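Uncharacterized HDOD domain protein (Geobacter sulfurreducens, PDB 3HC1) is of unknown function but binds two iron ions as a helical HDOD-domain protein, and is probably related to metal-dependent phosphohydrolases. Local coordinates at residues L151-E156 with L215-I220; A237-T242 with E249-V254; T259-H264 with L283-L288. All blocks are in the same frame, centred on the assembly; numbering follows the deposited sequence. Where two conformers were deposited one is given.

Interaction 1: L151-E156 with L215-I220. With FE (Fe (III) ion), chain B; FE (Fe (III) ion), chain C.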
loop_
_atom_site.group_PDB
_atom_site.type_symbol
_atom_site.label_atom_id
_atom_site.label_comp_id
_atom_site.label_asym_id
_atom_site.label_seq_id
_atom_site.Cartn_x
_atom_site.Cartn_y
_atom_site.Cartn_z
ATOM N N LEU A 151 1.723 -1.109 -1.932
ATOM C CA LEU A 151 1.927 -2.427 -2.497
ATOM C C LEU A 151 1.398 -3.557 -1.614
ATOM O O LEU A 151 1.526 -4.731 -1.981
ATOM C CB LEU A 151 3.425 -2.701 -2.736
ATOM C CG LEU A 151 4.061 -1.785 -3.806
ATOM C CD1 LEU A 151 5.559 -1.969 -3.804
ATOM C CD2 LEU A 151 3.437 -2.177 -5.154
ATOM N N HIS A 152 0.880 -3.230 -0.425
ATOM C CA HIS A 152 0.574 -4.271 0.583
ATOM C C HIS A 152 -0.367 -5.415 0.122
ATOM O O HIS A 152 -0.171 -6.582 0.445
ATOM C CB HIS A 152 0.137 -3.680 1.926
ATOM C CG HIS A 152 -1.332 -3.329 1.994
ATOM N ND1 HIS A 152 -1.847 -2.231 1.348
ATOM C CD2 HIS A 152 -2.380 -3.919 2.622
ATOM C CE1 HIS A 152 -3.154 -2.185 1.528
ATOM N NE2 HIS A 152 -3.499 -3.180 2.318
ATOM N N ASP A 153 -1.392 -5.027 -0.635
ATOM C CA ASP A 153 -2.361 -5.917 -1.193
ATOM C C ASP A 153 -2.137 -6.262 -2.660
ATOM O O ASP A 153 -3.085 -6.678 -3.360
ATOM C CB ASP A 153 -3.755 -5.312 -0.988
ATOM C CG ASP A 153 -4.325 -5.644 0.392
ATOM O OD1 ASP A 153 -3.774 -6.568 1.037
ATOM O OD2 ASP A 153 -5.283 -4.972 0.830
ATOM N N VAL A 154 -0.893 -6.133 -3.136
ATOM C CA VAL A 154 -0.611 -6.462 -4.546
ATOM C C VAL A 154 -0.998 -7.930 -4.864
ATOM O O VAL A 154 -1.374 -8.249 -5.973
ATOM C CB VAL A 154 0.866 -6.139 -4.910
ATOM C CG1 VAL A 154 1.839 -7.123 -4.208
ATOM C CG2 VAL A 154 1.060 -6.161 -6.350
ATOM N N GLY A 155 -0.981 -8.806 -3.864
ATOM C CA GLY A 155 -1.476 -10.169 -4.036
ATOM C C GLY A 155 -2.952 -10.323 -4.367
ATOM O O GLY A 155 -3.303 -11.270 -5.076
ATOM N N GLU A 156 -3.796 -9.447 -3.821
ATOM C CA GLU A 156 -5.249 -9.430 -4.131
ATOM C C GLU A 156 -5.447 -8.925 -5.534
ATOM O O GLU A 156 -6.356 -9.372 -6.223
ATOM C CB GLU A 156 -6.072 -8.522 -3.199
ATOM C CG GLU A 156 -6.138 -8.888 -1.781
ATOM C CD GLU A 156 -7.046 -10.081 -1.501
ATOM O OE1 GLU A 156 -6.858 -11.115 -2.148
ATOM O OE2 GLU A 156 -7.928 -9.967 -0.630
ATOM N N LEU A 215 3.797 -9.867 3.271
ATOM C CA LEU A 215 3.610 -11.153 3.946
ATOM C C LEU A 215 2.935 -11.064 5.312
ATOM O O LEU A 215 2.132 -11.948 5.685
ATOM C CB LEU A 215 4.978 -11.858 4.111
ATOM C CG LEU A 215 5.007 -13.258 4.754
ATOM C CD1 LEU A 215 4.100 -14.246 3.997
ATOM C CD2 LEU A 215 6.450 -13.808 4.851
ATOM N N TYR A 216 3.251 -10.018 6.067
ATOM C CA TYR A 216 2.915 -9.959 7.496
ATOM C C TYR A 216 1.872 -8.924 7.877
ATOM O O TYR A 216 1.550 -8.783 9.066
ATOM C CB TYR A 216 4.172 -9.704 8.323
ATOM C CG TYR A 216 5.271 -10.744 8.234
ATOM C CD1 TYR A 216 5.067 -12.065 8.641
ATOM C CD2 TYR A 216 6.552 -10.378 7.831
ATOM C CE1 TYR A 216 6.135 -13.019 8.584
ATOM C CE2 TYR A 216 7.611 -11.297 7.783
ATOM C CZ TYR A 216 7.395 -12.599 8.136
ATOM O OH TYR A 216 8.468 -13.433 8.080
ATOM N N HIS A 217 1.334 -8.214 6.885
ATOM C CA HIS A 217 0.477 -7.067 7.162
ATOM C C HIS A 217 -0.820 -7.365 7.862
ATOM O O HIS A 217 -1.411 -6.436 8.415
ATOM C CB HIS A 217 0.249 -6.200 5.938
ATOM C CG HIS A 217 -0.673 -6.798 4.915
ATOM N ND1 HIS A 217 -0.221 -7.485 3.802
ATOM C CD2 HIS A 217 -2.015 -6.703 4.783
ATOM C CE1 HIS A 217 -1.257 -7.844 3.066
ATOM N NE2 HIS A 217 -2.357 -7.467 3.689
ATOM N N HIS A 218 -1.264 -8.632 7.850
ATOM C CA HIS A 218 -2.459 -9.042 8.628
ATOM C C HIS A 218 -2.134 -9.580 10.014
ATOM O O HIS A 218 -3.043 -9.883 10.754
ATOM C CB HIS A 218 -3.355 -10.037 7.832
ATOM C CG HIS A 218 -4.066 -9.399 6.684
ATOM N ND1 HIS A 218 -5.183 -8.609 6.863
ATOM C CD2 HIS A 218 -3.828 -9.410 5.341
ATOM C CE1 HIS A 218 -5.565 -8.118 5.693
ATOM N NE2 HIS A 218 -4.789 -8.611 4.741
ATOM N N ASP A 219 -0.852 -9.683 10.391
ATOM C CA ASP A 219 -0.496 -9.967 11.780
ATOM C C ASP A 219 0.908 -9.507 12.107
ATOM O O ASP A 219 1.869 -10.246 11.926
ATOM C CB ASP A 219 -0.636 -11.427 12.109
ATOM C CG ASP A 219 -0.474 -11.712 13.619
ATOM O OD1 ASP A 219 -0.433 -10.773 14.484
ATOM O OD2 ASP A 219 -0.383 -12.900 13.907
ATOM N N ILE A 220 0.999 -8.269 12.563
ATOM C CA ILE A 220 2.291 -7.643 12.905
ATOM C C ILE A 220 3.079 -8.497 13.906
ATOM O O ILE A 220 4.297 -8.499 13.883
ATOM C CB ILE A 220 2.086 -6.196 13.383
ATOM C CG1 ILE A 220 3.429 -5.458 13.554
ATOM C CG2 ILE A 220 1.257 -6.143 14.671
ATOM C CD1 ILE A 220 4.339 -5.500 12.303
HETATM FE FE FE B . -4.399 -7.479 2.902
HETATM FE FE FE C . -5.452 -4.336 2.850
HETATM O O HOH W 1 -4.584 -5.838 3.823
#
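His152 and His217 meet edge to face beside a di-iron centre, and this pair forms the tight part of the contact. The rim of the His152 imidazole points into one face of His217, with CD2 of His152 and CD2 of His217 3.5 Å apart and the two planes at 86°. Closer still, the carbonyl O of His152 lies 3.1 Å from CE1 of His217, a close approach without a hydrogen bond. In both residues CG sits between the backbone N and the carbonyl carbon (chi1 84° in His152, 73° in His217), which aims each ring at the metals; the side chains cross at about a right angle. ND1 of His152 is held by Gly149, leaving NE2 to bind one iron at 2.3 Å. Asp153, the second half of the HD pair, bridges: its OD1 binds the other iron at 2.2 Å and its OD2 the first at 2.1 Å. From 215-220, His217 and His218 each bind the same iron as OD1 of Asp153, through NE2.

The side of His218 is looser. This exposed residue barely touches 151-156, its NE2 lying 4.4 Å from OD1 of Asp153, and the iron is what joins them. His122, Asp238 and Glu249 complete one metal site, His193 and Glu249 the other. Since water 1 also bridges both irons, the pair would probably polarise it, consistent with the hydrolytic metal centres of HD-domain relatives.

Interaction 2: A237-T242 with E249-V254. With FE (Fe (III) ion), chain C; FE (Fe (III) ion), chain B.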
loop_
_atom_site.group_PDB
_atom_site.type_symbol
_atom_site.label_atom_id
_atom_site.label_comp_id
_atom_site.label_asym_id
_atom_site.label_seq_id
_atom_site.Cartn_x
_atom_site.Cartn_y
_atom_site.Cartn_z
ATOM N N ALA A 237 -2.355 0.833 9.363
ATOM C CA ALA A 237 -3.084 1.570 8.331
ATOM C C ALA A 237 -4.131 0.707 7.610
ATOM O O ALA A 237 -5.222 1.190 7.289
ATOM C CB ALA A 237 -2.125 2.259 7.338
ATOM N N ASP A 238 -3.836 -0.563 7.401
ATOM C CA ASP A 238 -4.763 -1.436 6.734
ATOM C C ASP A 238 -5.992 -1.682 7.608
ATOM O O ASP A 238 -7.134 -1.543 7.157
ATOM C CB ASP A 238 -4.108 -2.765 6.342
ATOM C CG ASP A 238 -5.108 -3.754 5.861
ATOM O OD1 ASP A 238 -5.776 -3.422 4.884
ATOM O OD2 ASP A 238 -5.283 -4.830 6.462
ATOM N N GLU A 239 -5.764 -2.058 8.861
ATOM C CA GLU A 239 -6.859 -2.260 9.795
ATOM C C GLU A 239 -7.714 -0.974 9.979
ATOM O O GLU A 239 -8.954 -1.018 9.955
ATOM C CB GLU A 239 -6.360 -2.845 11.132
ATOM C CG GLU A 239 -7.533 -3.333 11.982
ATOM C CD GLU A 239 -7.152 -4.261 13.072
ATOM O OE1 GLU A 239 -5.973 -4.253 13.390
ATOM O OE2 GLU A 239 -8.012 -5.022 13.579
ATOM N N TYR A 240 -7.048 0.172 10.058
ATOM C CA TYR A 240 -7.716 1.447 10.185
ATOM C C TYR A 240 -8.639 1.697 8.988
ATOM O O TYR A 240 -9.831 1.956 9.167
ATOM C CB TYR A 240 -6.723 2.615 10.324
ATOM C CG TYR A 240 -7.441 3.923 10.446
ATOM C CD1 TYR A 240 -7.842 4.634 9.317
ATOM C CD2 TYR A 240 -7.780 4.427 11.686
ATOM C CE1 TYR A 240 -8.545 5.795 9.450
ATOM C CE2 TYR A 240 -8.482 5.572 11.820
ATOM C CZ TYR A 240 -8.854 6.269 10.725
ATOM O OH TYR A 240 -9.579 7.416 10.907
ATOM N N CYS A 241 -8.082 1.593 7.775
ATOM C CA CYS A 241 -8.831 1.774 6.542
ATOM C C CYS A 241 -10.004 0.809 6.447
ATOM O O CYS A 241 -11.089 1.222 6.084
ATOM C CB CYS A 241 -7.934 1.659 5.351
ATOM S SG CYS A 241 -6.902 3.156 5.156
ATOM N N THR A 242 -9.796 -0.457 6.826
ATOM C CA THR A 242 -10.840 -1.473 6.750
ATOM C C THR A 242 -11.966 -1.126 7.700
ATOM O O THR A 242 -13.129 -1.299 7.365
ATOM C CB THR A 242 -10.268 -2.866 7.042
ATOM O OG1 THR A 242 -9.223 -3.103 6.099
ATOM C CG2 THR A 242 -11.341 -3.985 6.906
ATOM N N GLU A 249 -11.674 -5.950 2.726
ATOM C CA GLU A 249 -11.245 -7.287 3.070
ATOM C C GLU A 249 -12.018 -7.851 4.240
ATOM O O GLU A 249 -11.909 -9.027 4.515
ATOM C CB GLU A 249 -9.731 -7.305 3.358
ATOM C CG GLU A 249 -8.890 -7.009 2.118
ATOM C CD GLU A 249 -7.529 -6.552 2.504
ATOM O OE1 GLU A 249 -7.415 -5.414 2.946
ATOM O OE2 GLU A 249 -6.591 -7.357 2.419
ATOM N N GLY A 250 -12.780 -7.029 4.949
ATOM C CA GLY A 250 -13.643 -7.496 6.044
ATOM C C GLY A 250 -12.929 -7.566 7.382
ATOM O O GLY A 250 -11.711 -7.418 7.466
ATOM N N HIS A 251 -13.702 -7.760 8.447
ATOM C CA HIS A 251 -13.136 -7.677 9.815
ATOM C C HIS A 251 -14.122 -8.286 10.747
ATOM O O HIS A 251 -15.311 -8.128 10.573
ATOM C CB HIS A 251 -12.904 -6.211 10.216
ATOM C CG HIS A 251 -11.990 -6.025 11.392
ATOM N ND1 HIS A 251 -12.372 -6.319 12.686
ATOM C CD2 HIS A 251 -10.735 -5.507 11.477
ATOM C CE1 HIS A 251 -11.369 -6.061 13.508
ATOM N NE2 HIS A 251 -10.363 -5.576 12.801
ATOM N N LYS A 252 -13.616 -8.988 11.748
ATOM C CA LYS A 252 -14.475 -9.496 12.799
ATOM C C LYS A 252 -15.110 -8.362 13.573
ATOM O O LYS A 252 -14.583 -7.247 13.601
ATOM C CB LYS A 252 -13.722 -10.453 13.733
ATOM C CG LYS A 252 -12.710 -9.819 14.680
ATOM C CD LYS A 252 -11.755 -10.872 15.250
ATOM C CE LYS A 252 -10.969 -10.361 16.461
ATOM N NZ LYS A 252 -10.528 -8.939 16.300
ATOM N N PRO A 253 -16.257 -8.642 14.213
ATOM C CA PRO A 253 -16.935 -7.633 15.007
ATOM C C PRO A 253 -16.034 -7.053 16.097
ATOM O O PRO A 253 -15.246 -7.782 16.702
ATOM C CB PRO A 253 -18.105 -8.417 15.642
ATOM C CG PRO A 253 -18.391 -9.485 14.646
ATOM C CD PRO A 253 -17.036 -9.894 14.137
ATOM N N VAL A 254 -16.159 -5.752 16.313
ATOM C CA VAL A 254 -15.370 -5.034 17.296
ATOM C C VAL A 254 -16.324 -4.274 18.231
ATOM O O VAL A 254 -17.242 -3.586 17.756
ATOM C CB VAL A 254 -14.375 -4.053 16.591
ATOM C CG1 VAL A 254 -13.819 -4.681 15.296
ATOM C CG2 VAL A 254 -15.042 -2.722 16.256
HETATM FE FE FE C . -5.452 -4.336 2.850
HETATM FE FE FE B . -4.399 -7.479 2.902
HETATM O O HOH W 2 -8.376 -6.885 15.229
HETATM O O HOH W 3 -9.711 -3.955 3.281
HETATM O O HOH W 1 -4.584 -5.838 3.823
#
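Asp238 and Glu249 place two carboxylates on one iron of the HD-type centre, Asp238 being the closing aspartate of the H...HD...D pattern. Their oxygens, OD1 of Asp238 and OE1 of Glu249, lie 3.2 Å apart because both are ligands of that metal, and the carboxylate planes are turned 58° from each other. Glu249 also reaches the second iron through OE2, so this loop residue bridges the pair.

One shell out, water 3 donates to OE1 of Glu249 and to OG1 of Thr242 while accepting from the backbone N of Glu249, tying the loop to helix 229-243. OG1 of Thr242 donates to the carbonyl O of Asp238 from above the carbonyl plane, and CG2 of Thr242 packs on O of Gly250.

Farther from the metals, Glu239 and His251 form a second clasp between helix and loop. With CG anti to the backbone N (chi1 -168°) and the chain extended beyond it, Glu239 brings OE2 to the edge of the imidazole. NE2 of His251 donates to the anti lone pair of OE2 at 2.5 Å, nearly straight at 171°. The ring's rotation is fixed from its other nitrogen, where ND1 of His251 donates in the ring plane to O of Lys252 at 2.6 Å.

Interaction 3: T259-H264 with L283-L288; sequences TLLENH and LIVAEL
Within 259-264 and 283-288 the nearest CA atoms are those of Glu262 and Val285, 6.6 Å apart, a spacing that lets a single valine span the gap between the two helices. Val285 points from its helix toward the other; its CG2 rests on the Leu261-Glu262 backbone, its CG1 on the leucine side chain. CG2 of Val285 lies 4.0 Å from CB of Leu261 and 4.2 Å from the backbone N of Glu262, so it touches the helix surface itself as well as a side chain. CG1, anti to the backbone N of Val285 (chi1 172°), also meets CB of Leu261, at 4.1 Å, and it alone of the two methyls reaches CD1 of Leu261, at 4.0 Å.

Glu262 adds the aliphatic part of its chain, CG standing 4.3 Å from CG2 of Val285, while its carboxylate forms a salt bridge to Arg258 on its own helix. The contact is wholly one of van der Waals packing. Shortening Val285 to an alanine is likely to leave a gap beside CB and CD1 of Leu261 and to strip the Glu262 backbone N of its apolar neighbour.

Around this pair the architecture is all helical. Tyr240 of helix 229-243 touches both Leu261 and Leu288, Leu288 continues onto Ile129 and Leu132 of helix 116-136, and Trp267 of the following helix 266-273 donates to the carbonyl O of Leu261.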
loop_
_atom_site.group_PDB
_atom_site.type_symbol
_atom_site.label_atom_id
_atom_site.label_comp_id
_atom_site.label_asym_id
_atom_site.label_seq_id
_atom_site.Cartn_x
_atom_site.Cartn_y
_atom_site.Cartn_z
ATOM N N THR A 259 -11.041 2.239 20.601
ATOM C CA THR A 259 -10.258 1.493 21.575
ATOM C C THR A 259 -9.339 0.477 20.922
ATOM O O THR A 259 -8.169 0.392 21.279
ATOM C CB THR A 259 -11.169 0.815 22.608
ATOM O OG1 THR A 259 -11.708 1.839 23.441
ATOM C CG2 THR A 259 -10.409 -0.172 23.474
ATOM N N LEU A 260 -9.855 -0.298 19.967
ATOM C CA LEU A 260 -9.004 -1.207 19.195
ATOM C C LEU A 260 -7.800 -0.455 18.600
ATOM O O LEU A 260 -6.636 -0.841 18.787
ATOM C CB LEU A 260 -9.803 -1.878 18.101
ATOM C CG LEU A 260 -9.114 -2.910 17.222
ATOM C CD1 LEU A 260 -10.195 -3.897 16.667
ATOM C CD2 LEU A 260 -8.285 -2.227 16.078
ATOM N N LEU A 261 -8.076 0.629 17.902
ATOM C CA LEU A 261 -7.017 1.352 17.211
ATOM C C LEU A 261 -6.008 1.918 18.212
ATOM O O LEU A 261 -4.780 1.862 18.007
ATOM C CB LEU A 261 -7.604 2.457 16.348
ATOM C CG LEU A 261 -8.534 2.055 15.201
ATOM C CD1 LEU A 261 -9.181 3.329 14.654
ATOM C CD2 LEU A 261 -7.820 1.272 14.131
ATOM N N GLU A 262 -6.512 2.445 19.324
ATOM C CA GLU A 262 -5.630 3.005 20.351
ATOM C C GLU A 262 -4.707 1.978 20.984
ATOM O O GLU A 262 -3.587 2.329 21.334
ATOM C CB GLU A 262 -6.421 3.711 21.437
ATOM C CG GLU A 262 -6.849 5.130 21.018
ATOM C CD GLU A 262 -7.742 5.827 22.062
ATOM O OE1 GLU A 262 -7.784 5.393 23.236
ATOM O OE2 GLU A 262 -8.411 6.832 21.694
ATOM N N ASN A 263 -5.221 0.753 21.195
ATOM C CA ASN A 263 -4.484 -0.347 21.827
ATOM C C ASN A 263 -3.785 -1.299 20.825
ATOM O O ASN A 263 -3.207 -2.317 21.213
ATOM C CB ASN A 263 -5.448 -1.211 22.674
ATOM C CG ASN A 263 -6.133 -0.430 23.771
ATOM O OD1 ASN A 263 -5.693 0.628 24.138
ATOM N ND2 ASN A 263 -7.242 -0.940 24.256
ATOM N N HIS A 264 -3.840 -0.969 19.549
ATOM C CA HIS A 264 -3.293 -1.826 18.488
ATOM C C HIS A 264 -1.814 -2.205 18.749
ATOM O O HIS A 264 -1.041 -1.366 19.201
ATOM C CB HIS A 264 -3.419 -1.112 17.153
ATOM C CG HIS A 264 -3.215 -2.001 15.945
ATOM N ND1 HIS A 264 -1.966 -2.385 15.504
ATOM C CD2 HIS A 264 -4.093 -2.474 15.033
ATOM C CE1 HIS A 264 -2.093 -3.121 14.409
ATOM N NE2 HIS A 264 -3.377 -3.195 14.105
ATOM N N LEU A 283 -3.737 10.706 20.261
ATOM C CA LEU A 283 -3.890 11.911 19.419
ATOM C C LEU A 283 -3.763 11.595 17.925
ATOM O O LEU A 283 -4.442 12.210 17.107
ATOM C CB LEU A 283 -2.884 12.979 19.818
ATOM C CG LEU A 283 -3.046 13.429 21.280
ATOM C CD1 LEU A 283 -1.896 14.387 21.693
ATOM C CD2 LEU A 283 -4.432 14.058 21.545
ATOM N N ILE A 284 -2.909 10.637 17.574
ATOM C CA ILE A 284 -2.798 10.204 16.176
ATOM C C ILE A 284 -4.105 9.562 15.689
ATOM O O ILE A 284 -4.575 9.896 14.622
ATOM C CB ILE A 284 -1.627 9.219 15.905
ATOM C CG1 ILE A 284 -0.269 9.830 16.312
ATOM C CG2 ILE A 284 -1.600 8.777 14.388
ATOM C CD1 ILE A 284 0.868 8.834 16.328
ATOM N N VAL A 285 -4.675 8.633 16.454
ATOM C CA VAL A 285 -5.945 8.041 16.070
ATOM C C VAL A 285 -7.009 9.139 15.941
ATOM O O VAL A 285 -7.759 9.174 14.969
ATOM C CB VAL A 285 -6.420 6.963 17.050
ATOM C CG1 VAL A 285 -7.893 6.529 16.682
ATOM C CG2 VAL A 285 -5.503 5.785 16.988
ATOM N N ALA A 286 -7.038 10.062 16.915
ATOM C CA ALA A 286 -7.984 11.165 16.870
ATOM C C ALA A 286 -7.853 12.004 15.628
ATOM O O ALA A 286 -8.901 12.352 14.984
ATOM C CB ALA A 286 -7.911 12.024 18.114
ATOM N N GLU A 287 -6.607 12.311 15.261
ATOM C CA GLU A 287 -6.323 13.073 14.031
ATOM C C GLU A 287 -6.807 12.364 12.769
ATOM O O GLU A 287 -7.407 12.983 11.864
ATOM C CB GLU A 287 -4.823 13.374 13.903
ATOM C CG GLU A 287 -4.505 14.201 12.680
ATOM C CD GLU A 287 -3.025 14.364 12.419
ATOM O OE1 GLU A 287 -2.181 13.973 13.264
ATOM O OE2 GLU A 287 -2.711 14.938 11.367
ATOM N N LEU A 288 -6.484 11.077 12.668
ATOM C CA LEU A 288 -6.952 10.271 11.522
ATOM C C LEU A 288 -8.477 10.329 11.400
ATOM O O LEU A 288 -9.036 10.625 10.330
ATOM C CB LEU A 288 -6.454 8.825 11.652
ATOM C CG LEU A 288 -4.918 8.686 11.430
ATOM C CD1 LEU A 288 -4.512 7.265 11.755
ATOM C CD2 LEU A 288 -4.446 9.123 10.026
#

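How the interactions relate
The three contacts follow one another in series along the chain, and together they illustrate how a metal centre is embedded in a helical bundle. Interactions 1 and 2, with centres about 13 Å apart, share both irons and water 1, so that residues distant in sequence complete one site. Helix 229-243 then carries the connection outward: its metal-facing side belongs to interaction 2, while Glu239 and Tyr240 reach the segments of interaction 3, also about 13 Å away between centres. Interactions 1 and 3 are about 21 Å apart between centres and do not touch. Interaction 3 is buried helix packing away from the irons, joined to the iron site through helix 229-243.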